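Long-range contacts in UTP--glucose-1-phosphate uridylyltransferase YngB (Bacillus subtilis, PDB 7O2N), which catalyses the formation of UDP-glucose and diphosphate from UTP and alpha-D-glucose 1-phosphate, a step towards the glucolipid anchor of lipoteichoic acid: residues 143-148 against 204-209; 150-155 against 242-247; 185-190 against 233-238; 45-50 against 138-143. All coordinates share one frame; numbering follows the deposited sequence.

From the N terminus, the first loop closes at contact 4, where the end of helix 37-47 meets the start of helix 141-152 after 87 intervening residues. Contact 1 opens on the same helix, sharing Arg143, and lays it on strand 206-210. One turn further on, contact 2 joins the end of that helix to strand 244-247 and crosses contact 1 along the chain. Contact 3, strand 182-190 against helix 230-240, is nested inside the loop of contact 2 and also crosses contact 1. Contacts 1, 2 and 3 all reach one mixed sheet, and contacts 2 and 3 touch through Ile243 and Cys238. Contacts 3 and 4 lie about 25 Å apart between centres.

Contact 1. Residues 143-148 against 204-209; sequences RQLMDV and MGRYVL
Leu145 reaches from its helix onto strand 206-209 with both methyls, one on the backbone and one on a side chain. Its CD2 rests against the peptide linking Arg206 to Tyr207, 3.7 Å from Arg206 C, while Leu145 CD1 touches Arg206 CB at 3.8 Å. Lower down, Leu145 CB packs against Val208 CG2 at 4.1 Å, and Met146 CG approaches that methyl at 4.2 Å. A branched valine suits this place: with CG1 anti to the backbone N (chi1 171°), CG2 is the branch turned to the helix. Arg206 gives the interface only its aliphatic root. Its chain crosses Leu145 at about a right angle and runs extended from CG to NE, carrying the guanidinium away to salt bridges with Glu44 and Asp133, which probably offset its buried charge. Tyr207, alternating along the strand, points from the opposite side into Leu230 and Leu234 of helix 230-240. Backbone bonds from Tyr207 to Val128 and from Val208 to Val156 hold the strand between its sheet neighbours. The axes of helix 143-148 and strand 206-209 approach to 8.4 Å at 34°, a helix laid on a central sheet sandwiched between helices, as expected of the GT-A-like nucleotidyltransferase core.

Contact 2. Residues 150-155 against 242-247; sequences DVYGTE and PIHARL
Glu155 and Ile243 form the buried end of this contact, where their CA atoms lie 5.7 Å apart. Glu155 CB faces Ile243 CG1 at 4.4 Å, and a weak hydrogen bond runs from His244 N to Glu155 O at 3.4 Å, though the position of that oxygen is uncertain. The tightness here comes from Ile243, a branched aliphatic suited to its place because it also packs on Leu234, Val237 and Cys238 of helix 230-240. The Glu155 carboxylate is weakly bonded through OE2 by Asn210 N. Toward solvent the packing changes to flat and polar groups. The His244 imidazole meets both Thr154 and Tyr152: Thr154 OG1 sits over one face, 3.7 Å from His244 ND1 and offset toward the rim, while His244 CD2 comes over a face of the phenol ring. These two rings meet obliquely, planes at 57°, but sit too close in the model for their exact placement to be relied on. Were His244 an alanine, the Thr154 hydroxyl is likely to lose the ring beneath it and the exposed Tyr152 ring its neighbour. Gly153, at positive phi, ends helix 141-152 and lets the chain turn, through Thr154 and Glu155, into strand 156-161, which runs parallel to strand 244-247: a helix-to-strand connection of an alpha/beta fold.

Contact 3. Residues 185-190 against 233-238; sequences VNDLVE and ALREVC
Arg235 NH1 is the main donor of this contact and serves two oxygens of strand 185-190. It gives a hydrogen bond to Leu188 O at 2.7 Å, with an N-H...O angle of 143°; the oxygen lies at the guanidinium edge, close to its plane, so an in-plane N-H serves it, though the bond is bent and NH1 is tilted 28° from the carbonyl plane. The same nitrogen forms a salt bridge with Asp187 OD2 at 2.8 Å. Here the geometry differs, since carboxylate and guanidinium planes are 78° apart and Asp187 OD1 stands over a face, 3.7 Å from Arg235 NH1. The carboxylate thus does not pair side by side with the guanidinium. A bend at chi3 in the long arginine chain folds the charged end back over the strand, a reach that suits arginine on an exposed helix flank. Beneath this polar rim the contact is apolar: Leu188 CD2 meets Leu234 CD1 at 3.9 Å, the two leucines filling the buried side. At the far end Cys238, small enough to sit close to the strand, places CB 3.6 Å from Asn186 O. The backbone has its own partners: Cys238 N bonds to Arg235 O at 2.8 Å, while Asn186 and Val189 pair with Asn174 and Ile172 of the neighbouring strand 171-175. At the end of the strand, Glu190 OE2 is weakly bonded to Thr231 OG1, just before the helix segment. With one nitrogen shared between a carbonyl and a carboxylate, the positive charge is likely to stabilise Asp187 in its ionised form, joining helix to strand electrostatically at the solvent border of a hydrophobic interface.

Contact 4. Residues 45-50 against 138-143; sequences AAESGI and ETPALR
Arg143 brings its guanidinium obliquely past Ser48 O, and the nearer touch is that of Arg143 CD, 3.8 Å from Ser48 O. The flat group itself is held by a salt bridge from NH1 to Asp147, one turn along its own helix. The puckered ring of Pro140 meets the neighbouring turn through its rim: CG is 4.0 Å from Glu47 CB, and Pro140 CB is 3.6 Å from Ser48 OG. That hydroxyl is small enough to enter between the two backbones, accepting a weak hydrogen bond from Arg143 N at 2.7 Å and bonding weakly to Glu44 O. Leu142 supplies the apolar half. With CG anti to the backbone N (chi1 173°), its CD2 reaches Ile50 CG1 at 3.8 Å, crossing that side chain at about a right angle. Losing CD2, as with an alanine for Leu142, would probably open a gap beside Ser48 and leave Ile50 CG1 without its apolar partner across the contact. Gly49, at positive phi, completes a Schellman motif, with Gly49 N bonded to Ala46 O at 2.8 Å and Ile50 N to Ala45 O at 2.9 Å. The C-terminal end of helix 37-47 thus abuts the first turn of helix 141-152, and Leu142 continues inward onto Ala127 and Leu129 of strand 125-129 and Val208 of strand 206-210.

Contact 1. Residues 143-148 against 204-209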
loop_
_atom_site.group_PDB
_atom_site.type_symbol
_atom_site.label_atom_id
_atom_site.label_comp_id
_atom_site.label_asym_id
_atom_site.label_seq_id
_atom_site.Cartn_x
_atom_site.Cartn_y
_atom_site.Cartn_z
ATOM N N ARG A 143 -15.006 -21.997 -3.278
ATOM C CA ARG A 143 -16.207 -22.659 -3.771
ATOM C C ARG A 143 -15.872 -24.063 -4.262
ATOM O O ARG A 143 -16.652 -24.981 -4.068
ATOM C CB ARG A 143 -16.759 -21.936 -5.001
ATOM C CG ARG A 143 -18.066 -22.520 -5.508
ATOM C CD ARG A 143 -19.145 -21.595 -5.006
ATOM N NE ARG A 143 -20.483 -22.145 -5.130
ATOM C CZ ARG A 143 -20.891 -23.276 -4.566
ATOM N NH1 ARG A 143 -20.063 -23.999 -3.838
ATOM N NH2 ARG A 143 -22.140 -23.667 -4.715
ATOM N N GLN A 144 -14.713 -24.195 -4.922
ATOM C CA GLN A 144 -14.260 -25.437 -5.518
ATOM C C GLN A 144 -13.950 -26.472 -4.441
ATOM O O GLN A 144 -14.242 -27.647 -4.649
ATOM C CB GLN A 144 -13.039 -25.197 -6.406
ATOM C CG GLN A 144 -13.249 -24.205 -7.551
ATOM C CD GLN A 144 -11.969 -23.954 -8.318
ATOM O OE1 GLN A 144 -11.005 -24.733 -8.245
ATOM N NE2 GLN A 144 -11.931 -22.845 -9.053
ATOM N N LEU A 145 -13.356 -26.041 -3.314
ATOM C CA LEU A 145 -13.102 -26.912 -2.169
ATOM C C LEU A 145 -14.418 -27.380 -1.562
ATOM O O LEU A 145 -14.509 -28.517 -1.084
ATOM C CB LEU A 145 -12.341 -26.142 -1.089
ATOM C CG LEU A 145 -10.825 -26.191 -1.165
ATOM C CD1 LEU A 145 -10.335 -24.983 -1.935
ATOM C CD2 LEU A 145 -10.230 -26.188 0.233
ATOM N N MET A 146 -15.404 -26.460 -1.557
ATOM C CA MET A 146 -16.690 -26.694 -0.919
ATOM C C MET A 146 -17.440 -27.784 -1.692
ATOM O O MET A 146 -18.159 -28.606 -1.111
ATOM C CB MET A 146 -17.530 -25.409 -0.853
ATOM C CG MET A 146 -17.224 -24.478 0.327
ATOM S SD MET A 146 -17.736 -22.716 0.032
ATOM C CE MET A 146 -19.517 -22.877 0.014
ATOM N N ASP A 147 -17.230 -27.800 -3.016
ATOM C CA ASP A 147 -17.942 -28.703 -3.901
ATOM C C ASP A 147 -17.438 -30.126 -3.686
ATOM O O ASP A 147 -18.238 -31.064 -3.676
ATOM C CB ASP A 147 -17.996 -28.148 -5.324
ATOM C CG ASP A 147 -18.903 -26.939 -5.391
ATOM O OD1 ASP A 147 -19.369 -26.510 -4.323
ATOM O OD2 ASP A 147 -19.142 -26.437 -6.497
ATOM N N VAL A 148 -16.128 -30.268 -3.460
ATOM C CA VAL A 148 -15.601 -31.569 -3.082
ATOM C C VAL A 148 -16.120 -31.947 -1.693
ATOM O O VAL A 148 -16.383 -33.131 -1.447
ATOM C CB VAL A 148 -14.070 -31.726 -3.269
ATOM C CG1 VAL A 148 -13.381 -30.414 -3.624
ATOM C CG2 VAL A 148 -13.355 -32.445 -2.119
ATOM N N MET A 204 -2.595 -24.569 -0.792
ATOM C CA MET A 204 -2.568 -23.144 -1.085
ATOM C C MET A 204 -3.485 -22.362 -0.140
ATOM O O MET A 204 -4.449 -21.729 -0.598
ATOM C CB MET A 204 -2.930 -22.876 -2.554
ATOM C CG MET A 204 -2.117 -23.715 -3.546
ATOM S SD MET A 204 -0.418 -23.145 -3.878
ATOM C CE MET A 204 0.110 -22.640 -2.242
ATOM N N GLY A 205 -3.152 -22.428 1.169
ATOM C CA GLY A 205 -3.889 -21.841 2.283
ATOM C C GLY A 205 -5.402 -21.749 2.064
ATOM O O GLY A 205 -6.024 -20.717 2.294
ATOM N N ARG A 206 -5.997 -22.844 1.589
ATOM C CA ARG A 206 -7.442 -22.997 1.558
ATOM C C ARG A 206 -7.770 -24.337 2.205
ATOM O O ARG A 206 -7.073 -25.316 1.960
ATOM C CB ARG A 206 -7.956 -22.841 0.131
ATOM C CG ARG A 206 -7.755 -21.434 -0.391
ATOM C CD ARG A 206 -8.357 -21.223 -1.767
ATOM N NE ARG A 206 -8.019 -19.901 -2.283
ATOM C CZ ARG A 206 -6.783 -19.478 -2.578
ATOM N NH1 ARG A 206 -5.719 -20.254 -2.382
ATOM N NH2 ARG A 206 -6.625 -18.253 -3.046
ATOM N N TYR A 207 -8.749 -24.334 3.119
ATOM C CA TYR A 207 -9.196 -25.548 3.791
ATOM C C TYR A 207 -10.702 -25.468 4.016
ATOM O O TYR A 207 -11.227 -24.383 4.224
ATOM C CB TYR A 207 -8.526 -25.728 5.152
ATOM C CG TYR A 207 -7.028 -25.615 5.189
ATOM C CD1 TYR A 207 -6.372 -24.402 4.990
ATOM C CD2 TYR A 207 -6.250 -26.709 5.545
ATOM C CE1 TYR A 207 -4.987 -24.296 5.079
ATOM C CE2 TYR A 207 -4.866 -26.620 5.667
ATOM C CZ TYR A 207 -4.230 -25.411 5.419
ATOM O OH TYR A 207 -2.872 -25.325 5.535
ATOM N N VAL A 208 -11.375 -26.618 3.923
ATOM C CA VAL A 208 -12.664 -26.810 4.553
ATOM C C VAL A 208 -12.490 -27.880 5.629
ATOM O O VAL A 208 -11.811 -28.877 5.411
ATOM C CB VAL A 208 -13.746 -27.128 3.514
ATOM C CG1 VAL A 208 -15.050 -27.553 4.163
ATOM C CG2 VAL A 208 -13.990 -25.914 2.643
ATOM N N LEU A 209 -13.033 -27.618 6.826
ATOM C CA LEU A 209 -12.804 -28.470 7.983
ATOM C C LEU A 209 -14.112 -28.830 8.686
ATOM O O LEU A 209 -15.154 -28.197 8.485
ATOM C CB LEU A 209 -11.855 -27.755 8.951
ATOM C CG LEU A 209 -10.450 -27.493 8.428
ATOM C CD1 LEU A 209 -9.563 -26.996 9.562
ATOM C CD2 LEU A 209 -9.867 -28.752 7.803
#

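Contact 2. Residues 150-155 against 242-247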
loop_
_atom_site.group_PDB
_atom_site.type_symbol
_atom_site.label_atom_id
_atom_site.label_comp_id
_atom_site.label_asym_id
_atom_site.label_seq_id
_atom_site.Cartn_x
_atom_site.Cartn_y
_atom_site.Cartn_z
ATOM N N ASP A 150 -19.156 -31.067 -0.230
ATOM C CA ASP A 150 -20.531 -31.475 -0.465
ATOM C C ASP A 150 -20.615 -32.980 -0.729
ATOM O O ASP A 150 -21.566 -33.627 -0.303
ATOM C CB ASP A 150 -21.178 -30.704 -1.619
ATOM C CG ASP A 150 -21.717 -29.322 -1.271
ATOM O OD1 ASP A 150 -21.988 -28.548 -2.206
ATOM O OD2 ASP A 150 -21.840 -29.016 -0.069
ATOM N N VAL A 151 -19.612 -33.544 -1.414
ATOM C CA VAL A 151 -19.696 -34.952 -1.756
ATOM C C VAL A 151 -18.977 -35.792 -0.710
ATOM O O VAL A 151 -19.647 -36.496 0.024
ATOM C CB VAL A 151 -19.298 -35.281 -3.208
ATOM C CG1 VAL A 151 -19.399 -34.085 -4.162
ATOM C CG2 VAL A 151 -17.958 -35.986 -3.285
ATOM N N TYR A 152 -17.650 -35.692 -0.588
ATOM C CA TYR A 152 -16.913 -36.597 0.291
ATOM C C TYR A 152 -17.105 -36.272 1.773
ATOM O O TYR A 152 -16.947 -37.154 2.615
ATOM C CB TYR A 152 -15.422 -36.650 -0.051
ATOM C CG TYR A 152 -15.146 -37.105 -1.455
ATOM C CD1 TYR A 152 -15.226 -36.219 -2.518
ATOM C CD2 TYR A 152 -14.817 -38.424 -1.722
ATOM C CE1 TYR A 152 -14.989 -36.630 -3.819
ATOM C CE2 TYR A 152 -14.562 -38.850 -3.016
ATOM C CZ TYR A 152 -14.651 -37.947 -4.062
ATOM O OH TYR A 152 -14.411 -38.338 -5.339
ATOM N N GLY A 153 -17.399 -35.006 2.096
ATOM C CA GLY A 153 -17.711 -34.637 3.466
ATOM C C GLY A 153 -16.549 -34.808 4.448
ATOM O O GLY A 153 -16.750 -34.689 5.653
ATOM N N THR A 154 -15.338 -35.083 3.956
ATOM C CA THR A 154 -14.163 -35.075 4.813
ATOM C C THR A 154 -13.480 -33.715 4.734
ATOM O O THR A 154 -13.890 -32.850 3.957
ATOM C CB THR A 154 -13.100 -36.081 4.357
ATOM O OG1 THR A 154 -13.157 -36.230 2.937
ATOM C CG2 THR A 154 -13.220 -37.422 5.035
ATOM N N GLU A 155 -12.417 -33.568 5.537
ATOM C CA GLU A 155 -11.535 -32.409 5.516
ATOM C C GLU A 155 -10.898 -32.322 4.131
ATOM O O GLU A 155 -10.097 -33.178 3.777
ATOM C CB GLU A 155 -10.467 -32.532 6.609
ATOM C CG GLU A 155 -10.945 -32.204 8.020
ATOM C CD GLU A 155 -11.844 -33.199 8.751
ATOM O OE1 GLU A 155 -12.053 -34.324 8.229
ATOM O OE2 GLU A 155 -12.351 -32.845 9.852
ATOM N N PRO A 242 -8.294 -41.278 5.462
ATOM C CA PRO A 242 -7.685 -40.317 4.544
ATOM C C PRO A 242 -8.571 -39.192 3.988
ATOM O O PRO A 242 -9.744 -39.379 3.666
ATOM C CB PRO A 242 -7.095 -41.282 3.504
ATOM C CG PRO A 242 -8.078 -42.421 3.405
ATOM C CD PRO A 242 -8.775 -42.467 4.745
ATOM N N ILE A 243 -7.929 -38.021 3.857
ATOM C CA ILE A 243 -8.446 -36.720 3.462
ATOM C C ILE A 243 -8.518 -36.624 1.942
ATOM O O ILE A 243 -8.040 -37.492 1.230
ATOM C CB ILE A 243 -7.441 -35.679 3.991
ATOM C CG1 ILE A 243 -7.450 -35.584 5.517
ATOM C CG2 ILE A 243 -7.584 -34.321 3.323
ATOM C CD1 ILE A 243 -6.531 -34.505 6.063
ATOM N N HIS A 244 -9.115 -35.536 1.458
ATOM C CA HIS A 244 -9.233 -35.250 0.038
ATOM C C HIS A 244 -8.610 -33.890 -0.278
ATOM O O HIS A 244 -8.379 -33.092 0.627
ATOM C CB HIS A 244 -10.697 -35.341 -0.403
ATOM C CG HIS A 244 -11.228 -36.734 -0.374
ATOM N ND1 HIS A 244 -10.795 -37.678 0.542
ATOM C CD2 HIS A 244 -12.163 -37.344 -1.129
ATOM C CE1 HIS A 244 -11.445 -38.805 0.353
ATOM N NE2 HIS A 244 -12.291 -38.625 -0.666
ATOM N N ALA A 245 -8.319 -33.653 -1.569
ATOM C CA ALA A 245 -7.732 -32.412 -2.046
ATOM C C ALA A 245 -8.299 -32.060 -3.418
ATOM O O ALA A 245 -8.441 -32.920 -4.285
ATOM C CB ALA A 245 -6.231 -32.531 -2.085
ATOM N N ARG A 246 -8.625 -30.783 -3.606
ATOM C CA ARG A 246 -9.027 -30.291 -4.909
ATOM C C ARG A 246 -7.817 -29.655 -5.596
ATOM O O ARG A 246 -7.099 -28.866 -4.988
ATOM C CB ARG A 246 -10.142 -29.254 -4.745
ATOM C CG ARG A 246 -10.485 -28.513 -6.030
ATOM C CD ARG A 246 -11.484 -29.386 -6.750
ATOM N NE ARG A 246 -12.312 -28.649 -7.684
ATOM C CZ ARG A 246 -11.917 -28.290 -8.891
ATOM N NH1 ARG A 246 -10.694 -28.604 -9.283
ATOM N NH2 ARG A 246 -12.733 -27.631 -9.698
ATOM N N LEU A 247 -7.584 -30.015 -6.867
ATOM C CA LEU A 247 -6.709 -29.221 -7.710
ATOM C C LEU A 247 -7.507 -27.994 -8.132
ATOM O O LEU A 247 -8.666 -28.102 -8.523
ATOM C CB LEU A 247 -6.260 -30.043 -8.918
ATOM C CG LEU A 247 -5.076 -29.475 -9.708
ATOM C CD1 LEU A 247 -3.718 -29.901 -9.140
ATOM C CD2 LEU A 247 -5.201 -29.860 -11.173
#

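Contact 3. Residues 185-190 against 233-238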
loop_
_atom_site.group_PDB
_atom_site.type_symbol
_atom_site.label_atom_id
_atom_site.label_comp_id
_atom_site.label_asym_id
_atom_site.label_seq_id
_atom_site.Cartn_x
_atom_site.Cartn_y
_atom_site.Cartn_z
ATOM N N VAL A 185 -5.713 -37.686 -0.460
ATOM C CA VAL A 185 -4.582 -37.460 0.419
ATOM C C VAL A 185 -4.455 -38.600 1.418
ATOM O O VAL A 185 -5.415 -38.972 2.073
ATOM C CB VAL A 185 -4.752 -36.117 1.156
ATOM C CG1 VAL A 185 -3.486 -35.714 1.889
ATOM C CG2 VAL A 185 -5.201 -35.010 0.214
ATOM N N ASN A 186 -3.233 -39.096 1.577
ATOM C CA ASN A 186 -2.970 -40.224 2.448
ATOM C C ASN A 186 -2.188 -39.730 3.657
ATOM O O ASN A 186 -2.349 -40.249 4.749
ATOM C CB ASN A 186 -2.322 -41.375 1.669
ATOM C CG ASN A 186 -3.369 -42.187 0.942
ATOM O OD1 ASN A 186 -3.554 -42.079 -0.277
ATOM N ND2 ASN A 186 -4.082 -42.995 1.709
ATOM N N ASP A 187 -1.310 -38.755 3.425
ATOM C CA ASP A 187 -0.572 -38.093 4.485
ATOM C C ASP A 187 -0.193 -36.682 4.017
ATOM O O ASP A 187 -0.627 -36.214 2.958
ATOM C CB ASP A 187 0.576 -38.979 4.984
ATOM C CG ASP A 187 1.156 -38.529 6.312
ATOM O OD1 ASP A 187 0.389 -38.417 7.281
ATOM O OD2 ASP A 187 2.364 -38.234 6.350
ATOM N N LEU A 188 0.610 -36.000 4.842
ATOM C CA LEU A 188 0.931 -34.597 4.668
ATOM C C LEU A 188 2.224 -34.313 5.404
ATOM O O LEU A 188 2.355 -34.722 6.551
ATOM C CB LEU A 188 -0.201 -33.792 5.308
ATOM C CG LEU A 188 -0.774 -32.707 4.406
ATOM C CD1 LEU A 188 -0.998 -33.233 3.001
ATOM C CD2 LEU A 188 -2.068 -32.154 4.974
ATOM N N VAL A 189 3.159 -33.609 4.754
ATOM C CA VAL A 189 4.306 -33.095 5.492
ATOM C C VAL A 189 4.460 -31.596 5.254
ATOM O O VAL A 189 4.298 -31.104 4.133
ATOM C CB VAL A 189 5.632 -33.859 5.271
ATOM C CG1 VAL A 189 6.084 -33.870 3.816
ATOM C CG2 VAL A 189 6.748 -33.306 6.154
ATOM N N GLU A 190 4.788 -30.912 6.356
ATOM C CA GLU A 190 4.923 -29.468 6.398
ATOM C C GLU A 190 6.318 -29.098 5.929
ATOM O O GLU A 190 7.303 -29.489 6.541
ATOM C CB GLU A 190 4.662 -28.949 7.815
ATOM C CG GLU A 190 4.627 -27.433 7.936
ATOM C CD GLU A 190 3.638 -26.611 7.114
ATOM O OE1 GLU A 190 3.787 -25.376 7.123
ATOM O OE2 GLU A 190 2.753 -27.180 6.445
ATOM N N ALA A 233 -2.681 -31.766 12.594
ATOM C CA ALA A 233 -4.046 -32.132 12.926
ATOM C C ALA A 233 -4.719 -32.733 11.700
ATOM O O ALA A 233 -5.708 -33.452 11.799
ATOM C CB ALA A 233 -4.807 -30.941 13.438
ATOM N N LEU A 234 -4.175 -32.415 10.534
ATOM C CA LEU A 234 -4.632 -33.098 9.340
ATOM C C LEU A 234 -3.979 -34.479 9.293
ATOM O O LEU A 234 -4.569 -35.431 8.797
ATOM C CB LEU A 234 -4.343 -32.222 8.113
ATOM C CG LEU A 234 -5.162 -30.928 8.036
ATOM C CD1 LEU A 234 -4.732 -30.078 6.859
ATOM C CD2 LEU A 234 -6.650 -31.222 7.934
ATOM N N ARG A 235 -2.787 -34.592 9.890
ATOM C CA ARG A 235 -2.043 -35.841 9.946
ATOM C C ARG A 235 -2.790 -36.858 10.803
ATOM O O ARG A 235 -2.989 -37.994 10.369
ATOM C CB ARG A 235 -0.635 -35.619 10.508
ATOM C CG ARG A 235 0.350 -35.051 9.495
ATOM C CD ARG A 235 1.761 -34.887 10.026
ATOM N NE ARG A 235 2.373 -36.162 10.360
ATOM C CZ ARG A 235 3.101 -36.896 9.530
ATOM N NH1 ARG A 235 3.330 -36.476 8.300
ATOM N NH2 ARG A 235 3.612 -38.042 9.939
ATOM N N GLU A 236 -3.185 -36.432 12.016
ATOM C CA GLU A 236 -3.828 -37.312 12.980
ATOM C C GLU A 236 -5.255 -37.638 12.533
ATOM O O GLU A 236 -5.847 -38.582 13.052
ATOM C CB GLU A 236 -3.733 -36.756 14.404
ATOM N N VAL A 237 -5.790 -36.877 11.560
ATOM C CA VAL A 237 -7.058 -37.213 10.924
ATOM C C VAL A 237 -6.789 -38.256 9.847
ATOM O O VAL A 237 -7.678 -39.017 9.475
ATOM C CB VAL A 237 -7.813 -35.988 10.352
ATOM C CG1 VAL A 237 -8.846 -36.366 9.297
ATOM C CG2 VAL A 237 -8.482 -35.160 11.436
ATOM N N CYS A 238 -5.550 -38.277 9.353
ATOM C CA CYS A 238 -5.190 -39.167 8.265
ATOM C C CYS A 238 -4.908 -40.577 8.780
ATOM O O CYS A 238 -5.112 -41.539 8.046
ATOM C CB CYS A 238 -4.017 -38.616 7.466
ATOM S SG CYS A 238 -4.536 -37.495 6.142
#

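Contact 4. Residues 45-50 against 138-143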
loop_
_atom_site.group_PDB
_atom_site.type_symbol
_atom_site.label_atom_id
_atom_site.label_comp_id
_atom_site.label_asym_id
_atom_site.label_seq_id
_atom_site.Cartn_x
_atom_site.Cartn_y
_atom_site.Cartn_z
ATOM N N ALA A 45 -14.418 -15.410 -0.332
ATOM C CA ALA A 45 -15.353 -16.056 0.576
ATOM C C ALA A 45 -16.798 -15.669 0.251
ATOM O O ALA A 45 -17.665 -16.537 0.166
ATOM C CB ALA A 45 -15.003 -15.746 2.013
ATOM N N ALA A 46 -17.063 -14.373 0.072
ATOM C CA ALA A 46 -18.423 -13.942 -0.212
ATOM C C ALA A 46 -18.968 -14.660 -1.447
ATOM O O ALA A 46 -20.031 -15.276 -1.378
ATOM C CB ALA A 46 -18.507 -12.439 -0.337
ATOM N N GLU A 47 -18.232 -14.617 -2.567
ATOM C CA GLU A 47 -18.714 -15.198 -3.810
ATOM C C GLU A 47 -18.719 -16.728 -3.751
ATOM O O GLU A 47 -19.390 -17.356 -4.558
ATOM C CB GLU A 47 -17.927 -14.662 -4.997
ATOM C CG GLU A 47 -18.000 -13.153 -5.099
ATOM C CD GLU A 47 -16.887 -12.551 -5.942
ATOM O OE1 GLU A 47 -16.149 -13.350 -6.583
ATOM O OE2 GLU A 47 -16.749 -11.293 -5.953
ATOM N N SER A 48 -17.966 -17.328 -2.826
ATOM C CA SER A 48 -18.034 -18.763 -2.574
ATOM C C SER A 48 -19.304 -19.111 -1.791
ATOM O O SER A 48 -19.540 -20.280 -1.471
ATOM C CB SER A 48 -16.809 -19.270 -1.815
ATOM O OG SER A 48 -15.696 -19.462 -2.673
ATOM N N GLY A 49 -20.072 -18.076 -1.417
ATOM C CA GLY A 49 -21.284 -18.234 -0.628
ATOM C C GLY A 49 -21.072 -18.269 0.891
ATOM O O GLY A 49 -21.943 -18.741 1.609
ATOM N N ILE A 50 -19.939 -17.765 1.395
ATOM C CA ILE A 50 -19.768 -17.629 2.835
ATOM C C ILE A 50 -20.515 -16.390 3.305
ATOM O O ILE A 50 -20.457 -15.339 2.670
ATOM C CB ILE A 50 -18.285 -17.590 3.251
ATOM C CG1 ILE A 50 -17.557 -18.863 2.818
ATOM C CG2 ILE A 50 -18.142 -17.344 4.749
ATOM C CD1 ILE A 50 -18.258 -20.116 3.237
ATOM N N GLU A 138 -12.784 -18.749 -12.770
ATOM C CA GLU A 138 -14.166 -18.706 -13.229
ATOM C C GLU A 138 -15.071 -19.086 -12.057
ATOM O O GLU A 138 -16.135 -18.511 -11.835
ATOM C CB GLU A 138 -14.361 -19.619 -14.444
ATOM C CG GLU A 138 -13.476 -19.249 -15.616
ATOM C CD GLU A 138 -13.757 -20.056 -16.869
ATOM O OE1 GLU A 138 -14.043 -19.441 -17.911
ATOM O OE2 GLU A 138 -13.680 -21.298 -16.801
ATOM N N THR A 139 -14.612 -20.081 -11.303
ATOM C CA THR A 139 -15.218 -20.524 -10.069
ATOM C C THR A 139 -14.301 -20.126 -8.906
ATOM O O THR A 139 -13.163 -20.600 -8.809
ATOM C CB THR A 139 -15.368 -22.041 -10.185
ATOM O OG1 THR A 139 -16.488 -22.269 -11.030
ATOM C CG2 THR A 139 -15.543 -22.765 -8.871
ATOM N N PRO A 140 -14.768 -19.280 -7.957
ATOM C CA PRO A 140 -13.925 -18.835 -6.847
ATOM C C PRO A 140 -13.290 -20.026 -6.140
ATOM O O PRO A 140 -13.944 -21.044 -5.895
ATOM C CB PRO A 140 -14.914 -18.125 -5.913
ATOM C CG PRO A 140 -16.028 -17.668 -6.819
ATOM C CD PRO A 140 -16.140 -18.756 -7.866
ATOM N N ALA A 141 -11.999 -19.866 -5.824
ATOM C CA ALA A 141 -11.166 -20.974 -5.377
ATOM C C ALA A 141 -11.854 -21.787 -4.283
ATOM O O ALA A 141 -11.958 -23.003 -4.411
ATOM C CB ALA A 141 -9.821 -20.460 -4.930
ATOM N N LEU A 142 -12.314 -21.113 -3.212
ATOM C CA LEU A 142 -12.888 -21.798 -2.058
ATOM C C LEU A 142 -14.136 -22.593 -2.440
ATOM O O LEU A 142 -14.288 -23.724 -1.976
ATOM C CB LEU A 142 -13.192 -20.789 -0.947
ATOM C CG LEU A 142 -13.950 -21.327 0.263
ATOM C CD1 LEU A 142 -13.031 -22.192 1.114
ATOM C CD2 LEU A 142 -14.493 -20.159 1.078
ATOM N N ARG A 143 -15.006 -21.997 -3.278
ATOM C CA ARG A 143 -16.207 -22.659 -3.771
ATOM C C ARG A 143 -15.872 -24.063 -4.262
ATOM O O ARG A 143 -16.652 -24.981 -4.068
ATOM C CB ARG A 143 -16.759 -21.936 -5.001
ATOM C CG ARG A 143 -18.066 -22.520 -5.508
ATOM C CD ARG A 143 -19.145 -21.595 -5.006
ATOM N NE ARG A 143 -20.483 -22.145 -5.130
ATOM C CZ ARG A 143 -20.891 -23.276 -4.566
ATOM N NH1 ARG A 143 -20.063 -23.999 -3.838
ATOM N NH2 ARG A 143 -22.140 -23.667 -4.715
#